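Local coordinates for protein G/U mismatch-specific DNA glycosylase (Deinococcus radiodurans, PDB 2C2Q) that belongs to the uracil-DNA glycosylase superfamily and has an alpha/beta fold, with a mainly parallel central sheet and helices packed around it, at residues V18-Q23 with V85-S90; A44-A47 with K52-R55; V118-T121 with G125-E128. The protein carries 1 engineered substitution. All blocks are in the same frame, centred on the assembly; numbering follows the deposited sequence.

Contact 1: V18-Q23 with V85-S90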
# COMPACT_ATOMS: atom_id res chain seq x y z
N VAL A 18 -0.69 5.14 -13.04
CA VAL A 18 -1.80 5.59 -12.22
C VAL A 18 -1.19 6.55 -11.15
O VAL A 18 -0.08 6.26 -10.72
CB VAL A 18 -2.47 4.44 -11.48
CG1 VAL A 18 -3.75 4.98 -10.84
CG2 VAL A 18 -2.83 3.30 -12.52
N PRO A 19 -1.81 7.70 -10.87
CA PRO A 19 -1.27 8.65 -9.88
C PRO A 19 -1.08 8.00 -8.50
O PRO A 19 -1.87 7.11 -8.09
CB PRO A 19 -2.35 9.73 -9.77
CG PRO A 19 -2.99 9.75 -11.11
CD PRO A 19 -3.06 8.25 -11.47
N ASP A 20 -0.03 8.39 -7.82
CA ASP A 20 0.03 8.28 -6.34
C ASP A 20 -1.09 9.03 -5.64
O ASP A 20 -1.65 10.00 -6.19
CB ASP A 20 1.35 8.79 -5.86
CG ASP A 20 2.44 7.80 -6.12
OD1 ASP A 20 2.16 6.57 -6.39
OD2 ASP A 20 3.62 8.19 -6.11
N VAL A 21 -1.49 8.54 -4.45
CA VAL A 21 -2.37 9.30 -3.59
C VAL A 21 -1.57 9.58 -2.32
O VAL A 21 -1.44 8.70 -1.42
CB VAL A 21 -3.67 8.51 -3.27
CG1 VAL A 21 -4.60 9.24 -2.32
CG2 VAL A 21 -4.35 8.09 -4.59
N LEU A 22 -1.03 10.78 -2.22
CA LEU A 22 -0.02 11.05 -1.19
C LEU A 22 -0.15 12.49 -0.84
O LEU A 22 -0.41 13.34 -1.72
CB LEU A 22 1.43 10.76 -1.67
CG LEU A 22 1.81 9.29 -1.95
CD1 LEU A 22 3.20 9.21 -2.58
CD2 LEU A 22 1.71 8.46 -0.61
N GLN A 23 0.02 12.77 0.45
CA GLN A 23 -0.05 14.14 0.98
C GLN A 23 0.50 14.07 2.41
O GLN A 23 0.54 12.98 3.00
CB GLN A 23 -1.49 14.69 0.91
CG GLN A 23 -2.51 13.95 1.74
CD GLN A 23 -3.88 14.46 1.53
OE1 GLN A 23 -4.34 14.57 0.38
NE2 GLN A 23 -4.59 14.71 2.61
N VAL A 85 5.52 -0.03 -5.40
CA VAL A 85 6.98 -0.06 -5.58
C VAL A 85 7.35 0.19 -7.04
O VAL A 85 8.36 0.83 -7.35
CB VAL A 85 7.56 -1.39 -5.05
CG1 VAL A 85 9.11 -1.41 -5.13
CG2 VAL A 85 7.08 -1.67 -3.59
N ALA A 86 6.54 -0.35 -7.95
CA ALA A 86 6.70 -0.13 -9.39
C ALA A 86 5.54 0.74 -9.94
O ALA A 86 4.35 0.35 -9.86
CB ALA A 86 6.76 -1.43 -10.11
N LYS A 87 5.86 1.92 -10.49
CA LYS A 87 4.83 2.86 -10.90
C LYS A 87 4.68 3.03 -12.43
O LYS A 87 3.72 3.59 -12.89
CB LYS A 87 5.15 4.22 -10.30
CG LYS A 87 4.90 4.31 -8.80
CD LYS A 87 3.40 4.08 -8.39
CE LYS A 87 2.47 5.04 -9.12
NZ LYS A 87 1.08 5.11 -8.50
N ARG A 88 5.71 2.62 -13.17
CA ARG A 88 5.76 2.81 -14.63
C ARG A 88 5.51 1.55 -15.44
O ARG A 88 5.61 1.59 -16.68
CB ARG A 88 7.17 3.34 -15.00
CG ARG A 88 7.49 4.71 -14.34
CD ARG A 88 8.84 5.33 -14.81
NE ARG A 88 9.09 6.65 -14.23
CZ ARG A 88 9.48 6.85 -12.96
NH1 ARG A 88 9.65 5.83 -12.12
NH2 ARG A 88 9.72 8.09 -12.52
N HIS A 89 5.21 0.42 -14.76
CA HIS A 89 4.97 -0.84 -15.42
C HIS A 89 3.79 -1.50 -14.71
O HIS A 89 3.55 -1.26 -13.54
CB HIS A 89 6.19 -1.78 -15.28
CG HIS A 89 7.47 -1.23 -15.88
ND1 HIS A 89 8.27 -0.31 -15.22
CD2 HIS A 89 8.07 -1.48 -17.07
CE1 HIS A 89 9.32 -0.03 -15.98
NE2 HIS A 89 9.22 -0.71 -17.12
N SER A 90 3.09 -2.38 -15.45
CA SER A 90 1.99 -3.12 -14.89
C SER A 90 2.17 -4.60 -15.15
O SER A 90 2.95 -5.00 -16.05
CB SER A 90 0.68 -2.62 -15.49
OG SER A 90 0.53 -2.94 -16.88
O HOH W 1 1.12 3.25 -11.71
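A buried lysine, K87, is held by V18 and D20 in a polar contact between two loops of this alpha/beta glycosylase fold: the one leading toward strand 28-32 and the one leaving the outermost strand 80-84. The direct bonds all come from the ammonium group. Its NZ forms a hydrogen bond with the main-chain O of V18 (2.8 Å), meeting that oxygen from above the carbonyl plane at a C=O...N angle of 140°. The same NZ makes a salt bridge with OD1 of D20, also at 2.8 Å, arriving about 40° out of the carboxylate plane, and the two side chains cross obliquely. The aliphatic part of the lysine follows its head group, with CE only 3.1 Å from OD1 of D20. This approach depends on a folded chain: CG sits beside the backbone N, and bends at chi2 (-62°) and chi3 curl the methylenes before the last bond extends toward the acceptors. The carboxylate of D20 has further partners in the surrounding structure. OD1 also forms a hydrogen bond with OG1 of T83, and OD2 pairs with NZ of K109 on helix 103-113. Flanked by two lysines, D20 is probably kept ionised, and bonds to both of its oxygens restrict rotation of the carboxylate. The main chains of the two loops do not bond directly; V18 and K87 are bridged instead by one water, which accepts from V18 N (2.9 Å) and donates to K87 O (2.9 Å).

Contact 2: A44-A47 with K52-R55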
# COMPACT_ATOMS: atom_id res chain seq x y z
N ALA A 44 -6.71 3.01 -11.94
CA ALA A 44 -7.19 2.94 -10.54
C ALA A 44 -6.28 1.94 -9.77
O ALA A 44 -5.20 1.56 -10.28
CB ALA A 44 -8.70 2.51 -10.53
N TYR A 45 -6.70 1.54 -8.56
CA TYR A 45 -5.93 0.58 -7.76
C TYR A 45 -6.81 -0.61 -7.49
O TYR A 45 -8.01 -0.40 -7.28
CB TYR A 45 -5.50 1.20 -6.43
CG TYR A 45 -4.32 2.17 -6.53
CD1 TYR A 45 -3.02 1.78 -6.14
CD2 TYR A 45 -4.52 3.46 -7.04
CE1 TYR A 45 -1.92 2.72 -6.23
CE2 TYR A 45 -3.45 4.37 -7.15
CZ TYR A 45 -2.17 3.98 -6.74
OH TYR A 45 -1.11 4.89 -6.80
N TYR A 46 -6.17 -1.78 -7.41
CA TYR A 46 -6.81 -3.08 -7.04
C TYR A 46 -8.16 -3.20 -7.74
O TYR A 46 -9.21 -3.44 -7.07
CB TYR A 46 -6.94 -3.15 -5.51
CG TYR A 46 -5.62 -2.95 -4.82
CD1 TYR A 46 -4.65 -3.99 -4.75
CD2 TYR A 46 -5.32 -1.72 -4.25
CE1 TYR A 46 -3.42 -3.77 -4.14
CE2 TYR A 46 -4.09 -1.48 -3.62
CZ TYR A 46 -3.12 -2.50 -3.57
OH TYR A 46 -1.90 -2.32 -2.98
N ALA A 47 -8.13 -2.98 -9.07
CA ALA A 47 -9.34 -2.91 -9.87
C ALA A 47 -9.85 -4.28 -10.38
O ALA A 47 -10.96 -4.35 -10.92
CB ALA A 47 -9.18 -1.90 -11.07
N LYS A 52 -9.40 -8.77 -3.32
CA LYS A 52 -10.19 -8.54 -2.08
C LYS A 52 -9.89 -7.19 -1.40
O LYS A 52 -10.43 -6.89 -0.35
CB LYS A 52 -9.90 -9.64 -1.01
CG LYS A 52 -10.10 -11.05 -1.48
CD LYS A 52 -9.97 -12.04 -0.27
CE LYS A 52 -8.74 -12.89 -0.50
NZ LYS A 52 -8.92 -13.79 -1.65
N PHE A 53 -8.99 -6.35 -1.99
CA PHE A 53 -8.54 -5.17 -1.28
C PHE A 53 -9.70 -4.24 -0.82
O PHE A 53 -9.72 -3.87 0.38
CB PHE A 53 -7.63 -4.37 -2.23
CG PHE A 53 -7.06 -3.12 -1.61
CD1 PHE A 53 -5.90 -3.15 -0.83
CD2 PHE A 53 -7.63 -1.86 -1.91
CE1 PHE A 53 -5.36 -1.95 -0.30
CE2 PHE A 53 -7.09 -0.69 -1.37
CZ PHE A 53 -5.99 -0.73 -0.58
N TRP A 54 -10.56 -3.79 -1.73
CA TRP A 54 -11.63 -2.80 -1.41
C TRP A 54 -12.64 -3.35 -0.37
O TRP A 54 -12.92 -2.68 0.62
CB TRP A 54 -12.31 -2.26 -2.64
CG TRP A 54 -11.34 -1.49 -3.49
CD1 TRP A 54 -10.87 -1.87 -4.69
CD2 TRP A 54 -10.66 -0.24 -3.15
NE1 TRP A 54 -9.97 -0.93 -5.17
CE2 TRP A 54 -9.78 0.05 -4.24
CE3 TRP A 54 -10.69 0.63 -2.04
CZ2 TRP A 54 -9.02 1.23 -4.29
CZ3 TRP A 54 -9.89 1.79 -2.07
CH2 TRP A 54 -9.06 2.07 -3.19
N ARG A 55 -13.00 -4.61 -0.56
CA ARG A 55 -13.84 -5.35 0.46
C ARG A 55 -13.12 -5.35 1.81
O ARG A 55 -13.74 -5.05 2.85
CB ARG A 55 -14.01 -6.78 -0.01
CG ARG A 55 -14.82 -7.75 0.88
CD ARG A 55 -14.99 -9.10 0.09
NE ARG A 55 -14.68 -8.84 -1.34
CZ ARG A 55 -14.07 -9.69 -2.18
NH1 ARG A 55 -13.75 -10.93 -1.79
NH2 ARG A 55 -13.82 -9.31 -3.44
O HOH W 2 -9.96 -4.80 -4.42
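Y46 and F53 lie face to face, and this aromatic stack is the main apolar element joining the loop 44-47 to the start of helix 53-59. The ring centroids are 3.9 Å apart and the planes are inclined by 17°; CD2 of Y46 reaches within 3.3 Å of CD2 of F53. The two rings come together from different first torsions: CG of F53 is anti to its backbone N (chi1 -178°), whereas CG of Y46 lies beside its own N. Next to the stack, CB of Y45 packs on CZ2 of W54, and F53 presents CD2 to a face of the indole.

The polar interactions centre on W54. Its NE1 donates to the main-chain O of Y45 at 2.9 Å, with an N-H...O angle of 149°, and the acceptor lies close to the indole plane. O of Y46 lies 3.2 Å from NE1 of W54, near the indole plane. A water links the segments once more, accepting from W54 N (2.9 Å) and probably donating to Y46 O.

A bound acetate ion, probably from the crystallisation liquor, lies about 3 Å from the side chain of Y45 (nearest atoms). The arrangement is one of aromatic packing, in which the loop between helices 37-42 and 53-59 lies against the N-terminal turn of the second helix, within the alpha/beta fold of the uracil-DNA glycosylase superfamily.

Contact 3: V118-T121 with G125-E128; sequences VAFT and GASE
F120 lays one face of its ring against the backbone of A126, and the contact is defined by how that ring is turned toward the helix. The CA of A126 stands over the face, 3.7 Å from the ring centroid and only 19° off the ring normal, which makes this a CH-pi contact. It is displaced toward the rim, on the side of CG, and the methyl of A126 continues the packing there, with its CB 3.6 Å from CG of F120. On the other flank the ring extends along the preceding peptide: CD1 of F120 approaches the N of A126 (3.5 Å) and the carbonyl carbon of G125 (3.6 Å), the latter obliquely. CE1 of F120 lies 3.7 Å from the O of G125, a carbonyl that accepts a hydrogen bond from OG1 of T129 one turn further on. At G125 the helix meets the ring with main-chain atoms alone.

The two segments form the beta-alpha unit that begins the crossover from strand 117-120 to its parallel neighbour 153-156. Because strand and helix are joined by a very short turn, F120 at the strand's C-terminal end packs onto the first turn of helix 123-130. The side chain leaves the strand toward the helix, and CG stands beside the backbone N (chi1 -65°), an orientation that brings the ring alongside the G125-A126 peptide. The strand's own main chain is occupied within the sheet, F120 bonding to W155 and A119 to V29 and V31. Both touching side chains also reach strand 153-156: F120 meets L154, and the methyl of A126 rests on V156.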
# COMPACT_ATOMS: atom_id res chain seq x y z
N VAL A 118 3.35 2.84 6.98
CA VAL A 118 3.44 2.32 5.59
C VAL A 118 3.14 0.82 5.67
O VAL A 118 3.84 0.11 6.38
CB VAL A 118 4.85 2.60 4.98
CG1 VAL A 118 5.00 1.87 3.57
CG2 VAL A 118 4.98 4.09 4.79
N ALA A 119 2.11 0.35 4.97
CA ALA A 119 1.75 -1.08 5.05
C ALA A 119 1.86 -1.65 3.63
O ALA A 119 1.19 -1.18 2.72
CB ALA A 119 0.36 -1.30 5.62
N PHE A 120 2.83 -2.55 3.43
CA PHE A 120 2.94 -3.28 2.15
C PHE A 120 1.79 -4.26 2.04
O PHE A 120 1.48 -5.00 3.00
CB PHE A 120 4.29 -4.01 2.03
CG PHE A 120 5.44 -3.05 1.98
CD1 PHE A 120 5.83 -2.51 0.75
CD2 PHE A 120 6.03 -2.57 3.15
CE1 PHE A 120 6.85 -1.58 0.64
CE2 PHE A 120 7.06 -1.62 3.04
CZ PHE A 120 7.46 -1.14 1.80
N THR A 121 1.10 -4.23 0.90
CA THR A 121 -0.07 -5.13 0.71
C THR A 121 0.32 -6.50 0.16
O THR A 121 -0.54 -7.26 -0.26
CB THR A 121 -1.12 -4.47 -0.22
OG1 THR A 121 -0.52 -4.25 -1.53
CG2 THR A 121 -1.48 -3.04 0.35
N GLY A 125 6.26 -6.81 -2.38
CA GLY A 125 6.54 -5.39 -2.30
C GLY A 125 7.45 -5.08 -1.12
O GLY A 125 8.42 -4.34 -1.28
N ALA A 126 7.16 -5.66 0.05
CA ALA A 126 7.96 -5.42 1.26
C ALA A 126 9.39 -5.95 1.02
O ALA A 126 10.38 -5.27 1.31
CB ALA A 126 7.31 -6.09 2.48
N SER A 127 9.49 -7.11 0.38
CA SER A 127 10.78 -7.77 0.11
C SER A 127 11.63 -6.97 -0.88
O SER A 127 12.81 -6.78 -0.64
CB SER A 127 10.57 -9.24 -0.33
OG SER A 127 11.75 -9.75 -0.95
N GLU A 128 11.02 -6.41 -1.92
CA GLU A 128 11.75 -5.54 -2.87
C GLU A 128 12.28 -4.28 -2.16
O GLU A 128 13.35 -3.80 -2.53
CB GLU A 128 10.88 -5.13 -4.06
CG GLU A 128 10.55 -6.27 -5.03
CD GLU A 128 11.76 -6.86 -5.79
OE1 GLU A 128 12.81 -6.19 -5.87
OE2 GLU A 128 11.65 -8.00 -6.34

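In the fold
The three contacts lie close together, two of them at the ends of sheet strands 80-84 and 117-120, with centres about 14 Å apart (1 to 2, 1 to 3) and about 16 Å apart (2 to 3). Contact 2 is nested within the long loop closed by contact 1, and contact 3 follows both along the chain. Tyrosines of 44-47 connect them: Y45 OH probably bonds to P19 O (2.7 Å) at contact 1, and Y46 OH to T121 OG1 (2.8 Å) at contact 3. V85, following edge strand 80-84, packs with CG2 near G125 O of helix 123-130. Loop 44-47 thereby ties the loop before strand 28-32 to the end of strand 117-120.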